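Local coordinates for protein alpha-glucosidase ([Eubacterium] rectale, PDB 6PNR) that probably hydrolyses alpha-linked sulfoquinovosides such as those derived from sulfolipid, acting as a sulfoquinovosidase of glycoside hydrolase family 31, at residues D258-D262 / R263-V267; K504-F507 / L508-E512; L547-V550 / Y551-A555. All coordinates share one frame; numbering follows the deposited sequence.

Contact 1: D258-D262 / R263-V267; sequences DKTLD and RNIKV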
loop_
_atom_site.group_PDB
_atom_site.type_symbol
_atom_site.label_atom_id
_atom_site.label_comp_id
_atom_site.label_asym_id
_atom_site.label_seq_id
_atom_site.Cartn_x
_atom_site.Cartn_y
_atom_site.Cartn_z
ATOM N N ASP A 258 -34.697 -10.026 32.589
ATOM C CA ASP A 258 -35.974 -10.690 32.836
ATOM C C ASP A 258 -36.524 -11.340 31.571
ATOM O O ASP A 258 -36.985 -12.489 31.607
ATOM C CB ASP A 258 -36.973 -9.683 33.411
ATOM C CG ASP A 258 -36.543 -9.146 34.770
ATOM O OD1 ASP A 258 -35.837 -9.875 35.499
ATOM O OD2 ASP A 258 -36.909 -7.999 35.113
ATOM N N LYS A 259 -36.482 -10.624 30.440
ATOM C CA LYS A 259 -36.956 -11.185 29.176
ATOM C C LYS A 259 -36.166 -12.431 28.804
ATOM O O LYS A 259 -36.733 -13.457 28.408
ATOM C CB LYS A 259 -36.842 -10.131 28.058
ATOM C CG LYS A 259 -37.415 -10.576 26.719
ATOM C CD LYS A 259 -37.208 -9.495 25.655
ATOM C CE LYS A 259 -38.174 -9.682 24.492
ATOM N NZ LYS A 259 -38.114 -8.567 23.493
ATOM N N THR A 260 -34.845 -12.360 28.934
ATOM C CA THR A 260 -34.008 -13.512 28.610
ATOM C C THR A 260 -34.366 -14.713 29.479
ATOM O O THR A 260 -34.597 -15.822 28.973
ATOM C CB THR A 260 -32.540 -13.126 28.779
ATOM O OG1 THR A 260 -32.262 -12.017 27.910
ATOM C CG2 THR A 260 -31.631 -14.305 28.431
ATOM N N LEU A 261 -34.457 -14.497 30.788
ATOM C CA LEU A 261 -34.851 -15.566 31.700
ATOM C C LEU A 261 -36.266 -16.059 31.404
ATOM O O LEU A 261 -36.540 -17.264 31.485
ATOM C CB LEU A 261 -34.741 -15.085 33.147
ATOM C CG LEU A 261 -33.325 -14.768 33.642
ATOM C CD1 LEU A 261 -33.379 -13.935 34.923
ATOM C CD2 LEU A 261 -32.521 -16.045 33.860
ATOM N N ASP A 262 -37.181 -15.147 31.068
ATOM C CA ASP A 262 -38.548 -15.568 30.760
ATOM C C ASP A 262 -38.583 -16.501 29.560
ATOM O O ASP A 262 -39.464 -17.364 29.473
ATOM C CB ASP A 262 -39.444 -14.355 30.503
ATOM C CG ASP A 262 -40.853 -14.753 30.076
ATOM O OD1 ASP A 262 -41.602 -15.311 30.913
ATOM O OD2 ASP A 262 -41.202 -14.524 28.896
ATOM N N ARG A 263 -37.631 -16.356 28.638
ATOM C CA ARG A 263 -37.525 -17.208 27.466
ATOM C C ARG A 263 -36.709 -18.469 27.735
ATOM O O ARG A 263 -36.321 -19.154 26.785
ATOM C CB ARG A 263 -36.921 -16.418 26.293
ATOM C CG ARG A 263 -37.962 -15.814 25.335
ATOM C CD ARG A 263 -38.999 -14.964 26.048
ATOM N NE ARG A 263 -39.666 -14.056 25.108
ATOM C CZ ARG A 263 -40.347 -12.978 25.470
ATOM N NH1 ARG A 263 -40.466 -12.661 26.761
ATOM N NH2 ARG A 263 -40.900 -12.213 24.545
ATOM N N ASN A 264 -36.424 -18.774 29.001
ATOM C CA ASN A 264 -35.760 -20.022 29.401
ATOM C C ASN A 264 -34.327 -20.121 28.883
ATOM O O ASN A 264 -33.802 -21.222 28.680
ATOM C CB ASN A 264 -36.565 -21.246 28.955
ATOM C CG ASN A 264 -37.979 -21.220 29.477
ATOM O OD1 ASN A 264 -38.225 -20.822 30.624
ATOM N ND2 ASN A 264 -38.928 -21.608 28.628
ATOM N N ILE A 265 -33.681 -18.985 28.655
ATOM C CA ILE A 265 -32.248 -18.956 28.392
ATOM C C ILE A 265 -31.536 -18.879 29.734
ATOM O O ILE A 265 -31.807 -17.979 30.536
ATOM C CB ILE A 265 -31.871 -17.769 27.493
ATOM C CG1 ILE A 265 -32.595 -17.854 26.142
ATOM C CG2 ILE A 265 -30.360 -17.708 27.309
ATOM C CD1 ILE A 265 -32.621 -16.523 25.398
ATOM N N LYS A 266 -30.633 -19.828 29.987
ATOM C CA LYS A 266 -29.853 -19.807 31.218
ATOM C C LYS A 266 -28.843 -18.671 31.193
ATOM O O LYS A 266 -28.093 -18.515 30.221
ATOM C CB LYS A 266 -29.135 -21.142 31.413
ATOM C CG LYS A 266 -30.059 -22.285 31.785
ATOM C CD LYS A 266 -29.391 -23.620 31.479
ATOM C CE LYS A 266 -30.110 -24.762 32.175
ATOM N NZ LYS A 266 -29.351 -26.040 32.060
ATOM N N VAL A 267 -28.797 -17.892 32.270
ATOM C CA VAL A 267 -27.948 -16.704 32.329
ATOM C C VAL A 267 -26.950 -16.883 33.463
ATOM O O VAL A 267 -27.347 -17.102 34.612
ATOM C CB VAL A 267 -28.775 -15.423 32.516
ATOM C CG1 VAL A 267 -27.876 -14.203 32.661
ATOM C CG2 VAL A 267 -29.740 -15.249 31.332
HETATM O O HOH W 1 -40.828 -19.207 31.360
#

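Contact 2: K504-F507 / L508-E512; sequences KELF and LRWAE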
loop_
_atom_site.group_PDB
_atom_site.type_symbol
_atom_site.label_atom_id
_atom_site.label_comp_id
_atom_site.label_asym_id
_atom_site.label_seq_id
_atom_site.Cartn_x
_atom_site.Cartn_y
_atom_site.Cartn_z
ATOM N N LYS A 504 -29.649 -12.117 11.719
ATOM C CA LYS A 504 -30.034 -13.232 12.579
ATOM C C LYS A 504 -29.172 -14.458 12.316
ATOM O O LYS A 504 -28.677 -15.102 13.254
ATOM C CB LYS A 504 -31.513 -13.572 12.360
ATOM C CG LYS A 504 -31.968 -14.891 13.007
ATOM C CD LYS A 504 -33.469 -15.142 12.722
ATOM C CE LYS A 504 -33.917 -16.514 13.207
ATOM N NZ LYS A 504 -35.416 -16.613 13.303
ATOM N N GLU A 505 -28.988 -14.808 11.042
ATOM C CA GLU A 505 -28.234 -16.015 10.726
ATOM C C GLU A 505 -26.808 -15.918 11.258
ATOM O O GLU A 505 -26.259 -16.898 11.783
ATOM C CB GLU A 505 -28.229 -16.251 9.209
ATOM C CG GLU A 505 -27.507 -17.540 8.786
ATOM C CD GLU A 505 -27.146 -17.564 7.307
ATOM O OE1 GLU A 505 -27.231 -16.499 6.659
ATOM O OE2 GLU A 505 -26.755 -18.639 6.801
ATOM N N LEU A 506 -26.194 -14.744 11.127
ATOM C CA LEU A 506 -24.842 -14.544 11.649
ATOM C C LEU A 506 -24.795 -14.728 13.159
ATOM O O LEU A 506 -23.893 -15.388 13.686
ATOM C CB LEU A 506 -24.329 -13.156 11.281
ATOM C CG LEU A 506 -22.952 -12.966 11.934
ATOM C CD1 LEU A 506 -21.901 -13.836 11.225
ATOM C CD2 LEU A 506 -22.567 -11.537 11.985
ATOM N N PHE A 507 -25.742 -14.128 13.880
ATOM C CA PHE A 507 -25.743 -14.295 15.325
ATOM C C PHE A 507 -25.840 -15.766 15.693
ATOM O O PHE A 507 -25.118 -16.238 16.584
ATOM C CB PHE A 507 -26.889 -13.507 15.974
ATOM C CG PHE A 507 -26.995 -13.734 17.460
ATOM C CD1 PHE A 507 -27.685 -14.837 17.964
ATOM C CD2 PHE A 507 -26.372 -12.880 18.352
ATOM C CE1 PHE A 507 -27.752 -15.079 19.334
ATOM C CE2 PHE A 507 -26.436 -13.111 19.723
ATOM C CZ PHE A 507 -27.130 -14.215 20.212
ATOM N N LEU A 508 -26.725 -16.508 15.017
ATOM C CA LEU A 508 -26.944 -17.904 15.381
ATOM C C LEU A 508 -25.746 -18.780 15.021
ATOM O O LEU A 508 -25.367 -19.659 15.804
ATOM C CB LEU A 508 -28.219 -18.424 14.718
ATOM C CG LEU A 508 -29.498 -17.835 15.324
ATOM C CD1 LEU A 508 -30.695 -18.193 14.463
ATOM C CD2 LEU A 508 -29.679 -18.322 16.757
ATOM N N ARG A 509 -25.147 -18.572 13.843
ATOM C CA ARG A 509 -23.925 -19.302 13.496
ATOM C C ARG A 509 -22.802 -18.997 14.480
ATOM O O ARG A 509 -22.002 -19.880 14.804
ATOM C CB ARG A 509 -23.463 -18.965 12.073
ATOM C CG ARG A 509 -24.264 -19.636 10.959
ATOM C CD ARG A 509 -24.178 -21.173 11.047
ATOM N NE ARG A 509 -24.815 -21.764 9.872
ATOM C CZ ARG A 509 -25.177 -23.037 9.750
ATOM N NH1 ARG A 509 -24.975 -23.898 10.740
ATOM N NH2 ARG A 509 -25.750 -23.446 8.621
ATOM N N TRP A 510 -22.698 -17.741 14.934
ATOM C CA TRP A 510 -21.666 -17.408 15.918
ATOM C C TRP A 510 -21.943 -18.077 17.260
ATOM O O TRP A 510 -21.019 -18.568 17.919
ATOM C CB TRP A 510 -21.573 -15.888 16.091
ATOM C CG TRP A 510 -20.159 -15.331 16.302
ATOM C CD1 TRP A 510 -19.278 -15.650 17.298
ATOM C CD2 TRP A 510 -19.520 -14.313 15.512
ATOM N NE1 TRP A 510 -18.116 -14.908 17.159
ATOM C CE2 TRP A 510 -18.248 -14.076 16.075
ATOM C CE3 TRP A 510 -19.897 -13.597 14.363
ATOM C CZ2 TRP A 510 -17.347 -13.159 15.530
ATOM C CZ3 TRP A 510 -19.003 -12.681 13.822
ATOM C CH2 TRP A 510 -17.741 -12.470 14.410
ATOM N N ALA A 511 -23.206 -18.102 17.689
ATOM C CA ALA A 511 -23.521 -18.701 18.982
ATOM C C ALA A 511 -23.259 -20.211 18.989
ATOM O O ALA A 511 -22.838 -20.768 20.013
ATOM C CB ALA A 511 -24.968 -18.389 19.350
ATOM N N GLU A 512 -23.493 -20.891 17.862
ATOM C CA GLU A 512 -23.310 -22.342 17.824
ATOM C C GLU A 512 -21.835 -22.734 17.780
ATOM O O GLU A 512 -21.502 -23.892 18.074
ATOM C CB GLU A 512 -24.070 -22.955 16.634
ATOM C CG GLU A 512 -23.370 -22.875 15.283
ATOM C CD GLU A 512 -24.266 -23.311 14.118
ATOM O OE1 GLU A 512 -25.479 -23.009 14.143
ATOM O OE2 GLU A 512 -23.757 -23.954 13.176
HETATM O O HOH W 2 -24.985 -20.686 7.120
#

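Contact 3: L547-V550 / Y551-A555; sequences LVDV and YTMLA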
loop_
_atom_site.group_PDB
_atom_site.type_symbol
_atom_site.label_atom_id
_atom_site.label_comp_id
_atom_site.label_asym_id
_atom_site.label_seq_id
_atom_site.Cartn_x
_atom_site.Cartn_y
_atom_site.Cartn_z
ATOM N N LEU A 547 -28.869 -23.649 22.494
ATOM C CA LEU A 547 -27.415 -23.562 22.382
ATOM C C LEU A 547 -26.769 -23.353 23.746
ATOM O O LEU A 547 -25.743 -23.969 24.061
ATOM C CB LEU A 547 -27.018 -22.432 21.422
ATOM C CG LEU A 547 -27.598 -22.502 19.993
ATOM C CD1 LEU A 547 -27.210 -21.284 19.161
ATOM C CD2 LEU A 547 -27.211 -23.787 19.265
ATOM N N VAL A 548 -27.353 -22.489 24.569
ATOM C CA VAL A 548 -26.783 -22.231 25.882
ATOM C C VAL A 548 -26.939 -23.459 26.774
ATOM O O VAL A 548 -26.041 -23.792 27.554
ATOM C CB VAL A 548 -27.436 -20.977 26.488
ATOM C CG1 VAL A 548 -27.095 -20.838 27.956
ATOM C CG2 VAL A 548 -26.998 -19.721 25.695
ATOM N N ASP A 549 -28.072 -24.160 26.663
ATOM C CA ASP A 549 -28.238 -25.402 27.415
ATOM C C ASP A 549 -27.160 -26.410 27.037
ATOM O O ASP A 549 -26.553 -27.024 27.918
ATOM C CB ASP A 549 -29.638 -25.979 27.188
ATOM C CG ASP A 549 -29.977 -27.121 28.155
ATOM O OD1 ASP A 549 -29.348 -27.217 29.227
ATOM O OD2 ASP A 549 -30.882 -27.921 27.834
ATOM N N VAL A 550 -26.868 -26.550 25.740
ATOM C CA VAL A 550 -25.771 -27.419 25.316
ATOM C C VAL A 550 -24.470 -27.010 25.997
ATOM O O VAL A 550 -23.714 -27.861 26.486
ATOM C CB VAL A 550 -25.635 -27.413 23.781
ATOM C CG1 VAL A 550 -24.345 -28.096 23.360
ATOM C CG2 VAL A 550 -26.825 -28.110 23.144
ATOM N N TYR A 551 -24.185 -25.705 26.039
ATOM C CA TYR A 551 -22.984 -25.231 26.722
ATOM C C TYR A 551 -22.956 -25.693 28.175
ATOM O O TYR A 551 -21.928 -26.190 28.649
ATOM C CB TYR A 551 -22.900 -23.702 26.625
ATOM C CG TYR A 551 -21.864 -23.046 27.516
ATOM C CD1 TYR A 551 -20.518 -23.014 27.158
ATOM C CD2 TYR A 551 -22.243 -22.424 28.699
ATOM C CE1 TYR A 551 -19.579 -22.386 27.966
ATOM C CE2 TYR A 551 -21.319 -21.803 29.507
ATOM C CZ TYR A 551 -19.991 -21.790 29.143
ATOM O OH TYR A 551 -19.089 -21.161 29.965
ATOM N N THR A 552 -24.079 -25.577 28.890
ATOM C CA THR A 552 -24.079 -26.043 30.278
ATOM C C THR A 552 -23.924 -27.559 30.366
ATOM O O THR A 552 -23.279 -28.059 31.288
ATOM C CB THR A 552 -25.344 -25.595 31.011
ATOM O OG1 THR A 552 -26.499 -26.207 30.419
ATOM C CG2 THR A 552 -25.469 -24.072 30.969
ATOM N N MET A 553 -24.499 -28.309 29.422
ATOM C CA MET A 553 -24.337 -29.761 29.441
ATOM C C MET A 553 -22.887 -30.168 29.194
ATOM O O MET A 553 -22.417 -31.173 29.750
ATOM C CB MET A 553 -25.272 -30.400 28.408
ATOM C CG MET A 553 -26.740 -30.203 28.739
ATOM S SD MET A 553 -27.822 -30.767 27.413
ATOM C CE MET A 553 -27.587 -32.549 27.533
ATOM N N LEU A 554 -22.158 -29.391 28.387
ATOM C CA LEU A 554 -20.752 -29.671 28.122
ATOM C C LEU A 554 -19.855 -29.323 29.303
ATOM O O LEU A 554 -18.721 -29.818 29.363
ATOM C CB LEU A 554 -20.271 -28.889 26.886
ATOM C CG LEU A 554 -20.769 -29.298 25.494
ATOM C CD1 LEU A 554 -20.524 -28.196 24.475
ATOM C CD2 LEU A 554 -20.081 -30.582 25.041
ATOM N N ALA A 555 -20.329 -28.481 30.219
ATOM C CA ALA A 555 -19.479 -27.924 31.273
ATOM C C ALA A 555 -18.619 -28.934 32.026
ATOM O O ALA A 555 -17.459 -28.600 32.330
ATOM C CB ALA A 555 -20.347 -27.153 32.279
#

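Contact 1: D258-D262 / R263-V267
K259 lays its aliphatic chain over one face of the R263 guanidinium, CG of K259 lying 3.7 Å from NH1 of R263 and offset toward the rim of the group. The extended lysine, CG anti to N, runs on past this face so that its amine reaches O of Y535. R263 is bent at chi2 (54°), which folds it back over the last helical turn and brings NH1 to 2.9 Å from OD2 of D262. The bond is weak, its N-H...O angle only 124°, and the two planes stand 79° apart; the stronger partner of R263 is E538, met by NH2. With an alanine at R263, D262 and E538 would probably each lose a cationic partner and K259 the flat surface beside its chain.

The backbone at this helix end forms a Schellman motif, its outer bond weak. N264 takes the left-handed conformation, its N donates to O of L261 (2.9 Å), and N of I265 makes the longer bond to O of T260 (3.3 Å). The apolar contact expected of this cap is present: CG2 of T260 touches CB of I265, and also CG2 of V267 at 3.6 Å. OG1 of T260 is hydrogen-bonded to OH of Y534 and to O of L256. The cap thus ends helix 250-262 and turns the chain into barrel strand 267-271, with M541 and A545 of helix 538-568 on one flank and I244 and L242 of strand 242-245 against T260 and I265.

Contact 2: K504-F507 / L508-E512
E505 and R509, one turn apart on helix 504-514, meet through a water rather than directly. The helix lies between strands 490-491 and 521-522 in a beta-alpha-beta unit of the family 31 TIM-barrel domain. The water donates to OE2 of E505 (2.7 Å) and accepts from NE of R509 (3.0 Å), lying in the guanidinium plane, while the charged atoms E505 OE2 and R509 NE stay 4.8 Å from each other. OE2 of E505 also accepts from the backbone N of D608, so two donors grip it.

The chain of R509, bent at chi2 (-61°), turns the head toward E512, and NH1 of R509 makes a salt bridge of 2.7 Å to the syn side of OE2 of E512, in the guanidinium plane but tilted from the carboxylate plane. The ion pair is further supported by backbone groups of the 639-642 loop: the carbonyls of A639, met by NH2, and, weakly, E640, met by NH1, and the N-H of G642, which donates to OE1 of E512.

Along the axis the helical ladder is regular, L508 N to K504 O through A511 N to F507 O. Outside it the side chains find their own mates: NZ of K504 bridges D537 and D539, and NE1 of W510 donates to OG of S489. The remaining meetings are apolar. CD1 of L506 comes to the edge of the indole, 3.7 Å from CE3 of W510, the two side chains running side by side, and CD1 of L508 rests on the methylenes of K504, 3.8 Å from CG.

Taken together, the chemistry implies a helix whose apolar sides pack while its E505-R509-E512 face is knit by a water, an ion pair and backbone groups, so that the buried charges of R509 and E512 probably stabilise each other.

Contact 3: L547-V550 / Y551-A555
V550 lies beside L554, one turn along helix 538-568, the two side chains pointing the same way with CG1 of V550 4.0 Å from CD1 of L554. The polar interest of this turn is O of D549, which takes two donors: N of M553 at 2.9 Å and OG1 of T552 at 2.6 Å. The threonine hydroxyl occupies the crowded position between its own backbone N and carbonyl carbon (chi1 64°), and that rotation lets it bond back to the carbonyl three residues earlier, a familiar intrahelical pattern, only 16° out of the carbonyl plane. The same torsion sends CG2 of T552 against O of V548, 3.5 Å away. M553 presses its CG on the same D549 carbonyl at 3.3 Å, with the chain bending at chi3, beyond SD. Y551, meanwhile, sets CB 3.3 Å from O of V548, and its hydroxyl is hydrogen-bonded to O of P518. OD2 of D549 meets K664 and Y665, and OD1 meets K266.

Helix 655-665 packs on helix 538-568 at V550, M553 and L554 through Y665, I661 and F658, and loop residues M515, F516 and M520 lie against L547, V550, Y551 and L554.

From the N terminus, contact 1 comes first, at the junction of helix 250-262 and strand 267-271; contact 2 follows on helix 504-514 and contact 3 on helix 538-568. The three are in series, neither nesting nor crossing, and each spans only neighbouring turns, so the sole turn closed is the capped one of contact 1. Contact 3 is the shared neighbour. NZ of K266 leaves contact 1 to form a salt bridge with OD1 of D549 (3.1 Å), and CB of A511 in contact 2 packs on CD1 of L547 (3.7 Å). Contacts 1 and 2 do not touch. Helix 538-568 thereby joins helix 504-514 to the junction between helix 250-262 and strand 267-271.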